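Local coordinates for protein D-alanyl-D-alanine carboxypeptidase DacB2 (Mycobacterium tuberculosis H37Rv, PDB 4RYE) that shows D,D-carboxypeptidase activity in vitro and probably trims the terminal D-Ala-D-Ala of peptidoglycan stem peptides during cell-wall biogenesis, at residues 199-204 / 223-228; 230-235 / 252-257. All coordinates share one frame; numbering follows the deposited sequence.

Contact 1: 199-204 / 223-228; sequences QRYPGA and AARGGR
The guanidinium of Arg225 lies flat on the ring of Tyr201, with the two planes 5° apart. NH2 sits over the ring centre, and CZ of Arg225 comes 3.4 Å from CZ of Tyr201. The guanidinium carbon lies off-centre, 32° from the ring normal, close enough for a cation-pi contact too. The phenol CG is anti to the backbone N (chi1 -164°), which brings the far end of the ring to the arginine. Beyond the ring, the hydroxyl of Tyr201 hydrogen-bonds Asp255 of helix 246-259.

The same guanidinium grips Pro202 O side-on. NE donates at 2.8 Å to Pro202 O, and NH2 donates to that oxygen on a lone pair. Two bonds at one edge and the ring on one face fix the rotation of the group.

Residues 201-204 form a type II turn leading from helix 197-200 into the edge strand of the antiparallel sheet shared by penicillin-binding proteins and serine beta-lactamases. Ala204 and Ala223 make a non-hydrogen-bonded antiparallel pair there. Next to it, Ala224 N donates to Gly203 O at 2.8 Å. Gly203 has a positive phi, and its CA packs against Ala224 O.

Apolar contact is slight: Ala223 CB lies 4.1 Å from Tyr201 CE2.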
loop_
_atom_site.group_PDB
_atom_site.type_symbol
_atom_site.label_atom_id
_atom_site.label_comp_id
_atom_site.label_asym_id
_atom_site.label_seq_id
_atom_site.Cartn_x
_atom_site.Cartn_y
_atom_site.Cartn_z
ATOM N N GLN A 199 -0.684 8.774 12.928
ATOM C CA GLN A 199 -0.372 9.653 14.046
ATOM C C GLN A 199 -0.679 11.127 13.772
ATOM O O GLN A 199 -0.963 11.885 14.695
ATOM C CB GLN A 199 1.104 9.490 14.434
ATOM C CG GLN A 199 1.483 8.063 14.810
ATOM C CD GLN A 199 2.977 7.813 14.737
ATOM O OE1 GLN A 199 3.605 8.030 13.699
ATOM N NE2 GLN A 199 3.555 7.348 15.838
ATOM N N ARG A 200 -0.613 11.543 12.514
ATOM C CA ARG A 200 -0.726 12.971 12.209
ATOM C C ARG A 200 -2.114 13.402 11.767
ATOM O O ARG A 200 -2.456 14.588 11.839
ATOM C CB ARG A 200 0.261 13.355 11.109
ATOM C CG ARG A 200 1.718 13.187 11.484
ATOM C CD ARG A 200 2.544 13.009 10.220
ATOM N NE ARG A 200 3.972 12.898 10.498
ATOM C CZ ARG A 200 4.813 13.918 10.412
ATOM N NH1 ARG A 200 4.355 15.109 10.055
ATOM N NH2 ARG A 200 6.103 13.748 10.675
ATOM N N TYR A 201 -2.900 12.450 11.282
ATOM C CA TYR A 201 -4.180 12.779 10.666
ATOM C C TYR A 201 -5.334 12.028 11.324
ATOM O O TYR A 201 -5.550 10.855 11.021
ATOM C CB TYR A 201 -4.149 12.435 9.169
ATOM C CG TYR A 201 -5.276 13.100 8.426
ATOM C CD1 TYR A 201 -5.177 14.424 8.044
ATOM C CD2 TYR A 201 -6.451 12.419 8.143
ATOM C CE1 TYR A 201 -6.211 15.061 7.376
ATOM C CE2 TYR A 201 -7.502 13.050 7.464
ATOM C CZ TYR A 201 -7.372 14.371 7.095
ATOM O OH TYR A 201 -8.399 15.011 6.435
ATOM N N PRO A 202 -6.062 12.693 12.245
ATOM C CA PRO A 202 -7.246 12.082 12.862
ATOM C C PRO A 202 -8.214 11.537 11.823
ATOM O O PRO A 202 -8.587 12.252 10.888
ATOM C CB PRO A 202 -7.883 13.254 13.607
ATOM C CG PRO A 202 -6.682 14.053 14.074
ATOM C CD PRO A 202 -5.705 13.968 12.897
ATOM N N GLY A 203 -8.595 10.275 11.985
ATOM C CA GLY A 203 -9.496 9.622 11.050
ATOM C C GLY A 203 -8.814 8.760 10.003
ATOM O O GLY A 203 -9.482 8.070 9.237
ATOM N N ALA A 204 -7.487 8.806 9.937
ATOM C CA ALA A 204 -6.768 7.890 9.043
ATOM C C ALA A 204 -7.066 6.446 9.463
ATOM O O ALA A 204 -7.134 6.158 10.650
ATOM C CB ALA A 204 -5.271 8.166 9.097
ATOM N N ALA A 223 -8.930 7.247 4.851
ATOM C CA ALA A 223 -9.343 7.961 6.054
ATOM C C ALA A 223 -10.862 8.045 6.091
ATOM O O ALA A 223 -11.517 7.898 5.064
ATOM C CB ALA A 223 -8.738 9.360 6.078
ATOM N N ALA A 224 -11.411 8.279 7.280
ATOM C CA ALA A 224 -12.853 8.450 7.457
ATOM C C ALA A 224 -13.091 9.697 8.290
ATOM O O ALA A 224 -12.480 9.853 9.348
ATOM C CB ALA A 224 -13.449 7.252 8.178
ATOM N N ARG A 225 -13.982 10.568 7.821
ATOM C CA ARG A 225 -14.414 11.735 8.583
ATOM C C ARG A 225 -15.840 12.099 8.205
ATOM O O ARG A 225 -16.196 12.073 7.018
ATOM C CB ARG A 225 -13.507 12.945 8.300
ATOM C CG ARG A 225 -12.151 12.911 8.971
ATOM C CD ARG A 225 -11.476 14.272 8.926
ATOM N NE ARG A 225 -10.171 14.224 9.583
ATOM C CZ ARG A 225 -9.369 15.270 9.731
ATOM N NH1 ARG A 225 -9.733 16.454 9.268
ATOM N NH2 ARG A 225 -8.202 15.123 10.345
ATOM N N GLY A 226 -16.645 12.452 9.205
ATOM C CA GLY A 226 -17.964 13.011 8.958
ATOM C C GLY A 226 -18.881 12.051 8.234
ATOM O O GLY A 226 -19.807 12.457 7.556
ATOM N N GLY A 227 -18.621 10.762 8.378
ATOM C CA GLY A 227 -19.505 9.759 7.811
ATOM C C GLY A 227 -19.107 9.286 6.426
ATOM O O GLY A 227 -19.715 8.360 5.887
ATOM N N ARG A 228 -18.091 9.921 5.845
ATOM C CA ARG A 228 -17.596 9.527 4.523
ATOM C C ARG A 228 -16.211 8.891 4.653
ATOM O O ARG A 228 -15.446 9.245 5.535
ATOM C CB ARG A 228 -17.531 10.747 3.601
ATOM C CG ARG A 228 -17.153 10.436 2.168
ATOM C CD ARG A 228 -17.286 11.656 1.243
ATOM N NE ARG A 228 -17.510 11.195 -0.125
ATOM C CZ ARG A 228 -17.669 11.978 -1.189
ATOM N NH1 ARG A 228 -17.597 13.294 -1.077
ATOM N NH2 ARG A 228 -17.880 11.429 -2.377
#

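Contact 2: 230-235 / 252-257; sequences LVIAMM and TLFDWG
Phe254 of helix 246-259 packs against Leu230 and Ile232 of strand 228-237. This is a helix laid on one face of the antiparallel sheet, in the alpha/beta fold shared by the penicillin-binding proteins and serine beta-lactamases. The strand and helix segments run roughly antiparallel, at 143°, with their axes 9.3 Å apart. Leu230, Ile232 and Met234 point toward the helix. Val231 and Ala233 point the other way, to helix 155-166, so the strand is packed on both faces.

The aromatic contact centres on Ile232. Its CD1 lies over one face of the Phe254 ring, 4.0 Å from the ring centroid and offset toward the rim. This is a CH-pi contact. Ile232 CG1 is 3.7 Å from Phe254 CZ, while the CG2 branch meets CE1 and CD1 of the same ring. Both branches of the isoleucine therefore touch the phenylalanine. With chi1 66°, CG1 stands between the backbone N and the carbonyl carbon and CG2 beside the N, which turns both branches onto the ring. Leu230 also meets the ring: its CB is 4.0 Å from Phe254 CD1.

Farther along the strand the contacts are aliphatic. Met234, a selenomethionine, brings CG to 4.1 Å from Leu253 CD1. Ile232 CD1 also reaches Leu253, at CB. Neighbouring parts of the protein extend the packing: Met234 touches Tyr246 and Gln249 of the helix, and Leu253 touches Val25 of strand 22-27.

At the other end of the strand segment, a leucine meets bare helix backbone. Gly257 has no side chain, so the leucine methyl rests directly on the main chain: Leu230 CD1 is 3.6 Å from Gly257 C.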
loop_
_atom_site.group_PDB
_atom_site.type_symbol
_atom_site.label_atom_id
_atom_site.label_comp_id
_atom_site.label_asym_id
_atom_site.label_seq_id
_atom_site.Cartn_x
_atom_site.Cartn_y
_atom_site.Cartn_z
ATOM N N LEU A 230 -12.663 7.972 2.493
ATOM C CA LEU A 230 -11.952 8.289 1.264
ATOM C C LEU A 230 -10.720 7.425 1.127
ATOM O O LEU A 230 -10.146 6.979 2.115
ATOM C CB LEU A 230 -11.530 9.763 1.235
ATOM C CG LEU A 230 -12.636 10.835 1.243
ATOM C CD1 LEU A 230 -12.035 12.241 1.216
ATOM C CD2 LEU A 230 -13.616 10.652 0.075
ATOM N N VAL A 231 -10.302 7.220 -0.114
ATOM C CA VAL A 231 -9.080 6.497 -0.378
ATOM C C VAL A 231 -8.285 7.309 -1.397
ATOM O O VAL A 231 -8.851 7.856 -2.349
ATOM C CB VAL A 231 -9.374 5.056 -0.853
ATOM C CG1 VAL A 231 -10.262 5.055 -2.090
ATOM C CG2 VAL A 231 -8.083 4.289 -1.115
ATOM N N ILE A 232 -6.984 7.434 -1.173
ATOM C CA ILE A 232 -6.161 8.199 -2.102
ATOM C C ILE A 232 -4.946 7.390 -2.473
ATOM O O ILE A 232 -4.568 6.455 -1.764
ATOM C CB ILE A 232 -5.680 9.536 -1.501
ATOM C CG1 ILE A 232 -4.718 9.281 -0.340
ATOM C CG2 ILE A 232 -6.860 10.400 -1.076
ATOM C CD1 ILE A 232 -4.052 10.550 0.211
ATOM N N ALA A 233 -4.347 7.745 -3.603
ATOM C CA ALA A 233 -3.047 7.204 -3.978
ATOM C C ALA A 233 -2.238 8.316 -4.610
ATOM O O ALA A 233 -2.794 9.235 -5.211
ATOM C CB ALA A 233 -3.193 6.020 -4.928
HETATM N N MSE A 234 -0.927 8.249 -4.442
HETATM C CA MSE A 234 -0.025 9.263 -4.948
HETATM C C MSE A 234 1.196 8.531 -5.480
HETATM O O MSE A 234 1.709 7.633 -4.820
HETATM C CB MSE A 234 0.371 10.205 -3.810
HETATM C CG MSE A 234 -0.780 11.043 -3.290
HETATM SE SE MSE A 234 -0.495 11.668 -1.452
HETATM C CE MSE A 234 1.285 12.431 -1.655
HETATM N N MSE A 235 1.645 8.877 -6.681
HETATM C CA MSE A 235 2.782 8.177 -7.268
HETATM C C MSE A 235 3.832 9.120 -7.824
HETATM O O MSE A 235 3.552 10.292 -8.117
HETATM C CB MSE A 235 2.333 7.243 -8.401
HETATM C CG MSE A 235 1.176 6.318 -8.089
HETATM SE SE MSE A 235 1.009 4.982 -9.527
HETATM C CE MSE A 235 2.448 3.764 -8.983
ATOM N N THR A 252 -3.594 17.116 2.857
ATOM C CA THR A 252 -4.221 18.135 2.016
ATOM C C THR A 252 -5.301 17.532 1.103
ATOM O O THR A 252 -6.387 18.104 0.955
ATOM C CB THR A 252 -3.164 18.893 1.192
ATOM O OG1 THR A 252 -2.450 19.777 2.060
ATOM C CG2 THR A 252 -3.810 19.707 0.080
ATOM N N LEU A 253 -5.019 16.375 0.512
ATOM C CA LEU A 253 -5.992 15.708 -0.362
ATOM C C LEU A 253 -7.202 15.183 0.398
ATOM O O LEU A 253 -8.335 15.349 -0.052
ATOM C CB LEU A 253 -5.338 14.582 -1.162
ATOM C CG LEU A 253 -4.467 15.066 -2.322
ATOM C CD1 LEU A 253 -3.779 13.889 -2.985
ATOM C CD2 LEU A 253 -5.311 15.852 -3.339
ATOM N N PHE A 254 -6.964 14.569 1.553
ATOM C CA PHE A 254 -8.057 14.108 2.407
ATOM C C PHE A 254 -8.928 15.278 2.860
ATOM O O PHE A 254 -10.162 15.218 2.743
ATOM C CB PHE A 254 -7.508 13.341 3.627
ATOM C CG PHE A 254 -7.156 11.889 3.343
ATOM C CD1 PHE A 254 -8.049 11.044 2.685
ATOM C CD2 PHE A 254 -5.933 11.369 3.755
ATOM C CE1 PHE A 254 -7.721 9.704 2.439
ATOM C CE2 PHE A 254 -5.597 10.047 3.511
ATOM C CZ PHE A 254 -6.491 9.206 2.852
ATOM N N ASP A 255 -8.292 16.337 3.370
ATOM C CA ASP A 255 -9.009 17.539 3.798
ATOM C C ASP A 255 -9.860 18.096 2.653
ATOM O O ASP A 255 -11.030 18.442 2.840
ATOM C CB ASP A 255 -8.038 18.650 4.237
ATOM C CG ASP A 255 -7.511 18.468 5.659
ATOM O OD1 ASP A 255 -7.972 17.559 6.379
ATOM O OD2 ASP A 255 -6.632 19.264 6.060
ATOM N N TRP A 256 -9.254 18.213 1.476
ATOM C CA TRP A 256 -9.977 18.712 0.310
ATOM C C TRP A 256 -11.179 17.818 -0.009
ATOM O O TRP A 256 -12.271 18.313 -0.293
ATOM C CB TRP A 256 -9.053 18.822 -0.903
ATOM C CG TRP A 256 -9.768 19.316 -2.138
ATOM C CD1 TRP A 256 -9.917 20.614 -2.547
ATOM C CD2 TRP A 256 -10.442 18.508 -3.110
ATOM N NE1 TRP A 256 -10.638 20.656 -3.714
ATOM C CE2 TRP A 256 -10.977 19.377 -4.076
ATOM C CE3 TRP A 256 -10.648 17.133 -3.251
ATOM C CZ2 TRP A 256 -11.709 18.909 -5.181
ATOM C CZ3 TRP A 256 -11.372 16.675 -4.346
ATOM C CH2 TRP A 256 -11.890 17.556 -5.291
ATOM N N GLY A 257 -10.973 16.508 0.051
ATOM C CA GLY A 257 -12.031 15.557 -0.239
ATOM C C GLY A 257 -13.172 15.609 0.766
ATOM O O GLY A 257 -14.341 15.460 0.404
#

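Overall arrangement
Contact 2 is buried, whereas contact 1 is only partly buried and lies farther out. Both reach the same antiparallel sheet, in which strands 218-225 and 228-237 are neighbours; Ala223 and Leu230 are joined by backbone hydrogen bonding. Helix 246-259 serves both. Its Phe254 packs in contact 2 and also reaches Ala223, while its next residue, Asp255, holds the polar end of Tyr201. The chemistry follows the depth. Contact 1 relies on a backbone hydrogen bond, a gripped carbonyl and a stacked cation; contact 2 is apolar, a ring and aliphatic chains packed against one another and against helix backbone. Both lie away from the annotated catalytic residues.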